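Local coordinates for FMN-binding domain-containing protein (Clostridium perfringens, PDB 3O6U) that is of unknown function but probably binds the flavin cofactor FMN, at residues I64-A67 with E68-P71. Sequence-based numbering, arbitrary orientation.
Sequences IGPA and EYEP
The carbonyl of G65, the N-cap residue of helix 66-80, receives two backbone N-H groups of the first turn: Y69 N lies 2.7 Å from G65 O with a nearly straight N-H...O angle of 165°, while E68 N reaches the same oxygen from the other face of the carbonyl plane in a more bent bond. The next turn closes with E70 N 2.9 Å from P66 O. P71, with no N-H to offer, misses the following bond and kinks the helix; its CD sits 3.3 Å from both P66 O and A67 O.

The Y69 side chain folds back along the N-terminal end of the helix. Its CG lies between the backbone N and the carbonyl carbon (chi1 66°), which turns the ring toward the N-terminal end, where P66 covers one face. P66 CA stands 3.5 Å from the centroid of the Y69 ring, almost on the ring normal, a CH-pi contact, and P66 CG reaches past the rim to touch Y69 OH. I64 O approaches the ring at its edge. I64 extends its side chain, CG1 anti to the backbone N (chi1 -162°); I64 CG1 meets E68 CB at 3.5 Å, the two side chains crossing at an angle, and I64 CD1 lies 4.1 Å from Y69 CB. The aliphatic part of E70 passes beside P66, its CG 3.4 Å from P66 O.

Y69 OH hydrogen-bonds to E39 OE1 and E70 OE2 accepts from E39 N, tying the turn to strand 32-41, while E70 OE1 forms a salt bridge with R49 NH1 in the loop beyond that strand. P66 and A67 also touch N55, joining the start of helix 66-80 to helix 52-62 within the FMN-binding domain.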
# COMPACT_ATOMS: atom_id res chain seq x y z
N ILE A 64 11.79 -12.49 1.45
CA ILE A 64 10.65 -11.95 0.68
C ILE A 64 10.73 -10.46 0.30
O ILE A 64 11.01 -9.60 1.14
CB ILE A 64 9.27 -12.22 1.44
CG1 ILE A 64 8.10 -12.07 0.47
CG2 ILE A 64 9.08 -11.28 2.62
CD1 ILE A 64 6.73 -12.13 1.14
N GLY A 65 10.46 -10.19 -0.98
CA GLY A 65 10.47 -8.85 -1.54
C GLY A 65 9.12 -8.32 -2.04
O GLY A 65 8.12 -9.06 -2.08
N PRO A 66 9.13 -7.05 -2.51
CA PRO A 66 7.92 -6.36 -3.01
C PRO A 66 7.08 -7.12 -4.02
O PRO A 66 5.85 -7.11 -3.94
CB PRO A 66 8.50 -5.07 -3.63
CG PRO A 66 9.91 -4.97 -3.11
CD PRO A 66 10.36 -6.38 -2.91
N ALA A 67 7.77 -7.75 -4.94
CA ALA A 67 7.17 -8.56 -5.98
C ALA A 67 6.22 -9.57 -5.34
O ALA A 67 5.17 -9.87 -5.90
CB ALA A 67 8.26 -9.25 -6.78
N GLU A 68 6.61 -10.08 -4.18
CA GLU A 68 5.76 -10.97 -3.41
C GLU A 68 4.88 -10.24 -2.37
O GLU A 68 3.66 -10.43 -2.36
CB GLU A 68 6.60 -12.01 -2.65
CG GLU A 68 7.80 -12.48 -3.44
CD GLU A 68 8.43 -13.75 -2.90
OE1 GLU A 68 9.12 -13.68 -1.85
OE2 GLU A 68 8.24 -14.81 -3.53
N TYR A 69 5.46 -9.39 -1.51
CA TYR A 69 4.63 -8.80 -0.47
C TYR A 69 3.57 -7.81 -0.88
O TYR A 69 2.50 -7.79 -0.26
CB TYR A 69 5.46 -8.24 0.74
CG TYR A 69 6.37 -7.05 0.51
CD1 TYR A 69 5.87 -5.80 0.18
CD2 TYR A 69 7.75 -7.18 0.68
CE1 TYR A 69 6.73 -4.70 0.01
CE2 TYR A 69 8.59 -6.11 0.52
CZ TYR A 69 8.08 -4.88 0.18
OH TYR A 69 8.97 -3.86 -0.02
N GLU A 70 3.80 -7.05 -1.96
CA GLU A 70 2.81 -6.05 -2.34
C GLU A 70 1.53 -6.66 -2.82
O GLU A 70 0.46 -6.21 -2.45
CB GLU A 70 3.38 -5.04 -3.37
CG GLU A 70 4.52 -4.20 -2.80
CD GLU A 70 5.04 -3.20 -3.80
OE1 GLU A 70 4.77 -3.39 -5.01
OE2 GLU A 70 5.72 -2.24 -3.38
N PRO A 71 1.62 -7.71 -3.66
CA PRO A 71 0.35 -8.28 -4.09
C PRO A 71 -0.32 -9.01 -2.92
O PRO A 71 -1.54 -9.09 -2.86
CB PRO A 71 0.74 -9.22 -5.23
CG PRO A 71 2.12 -8.76 -5.65
CD PRO A 71 2.76 -8.28 -4.38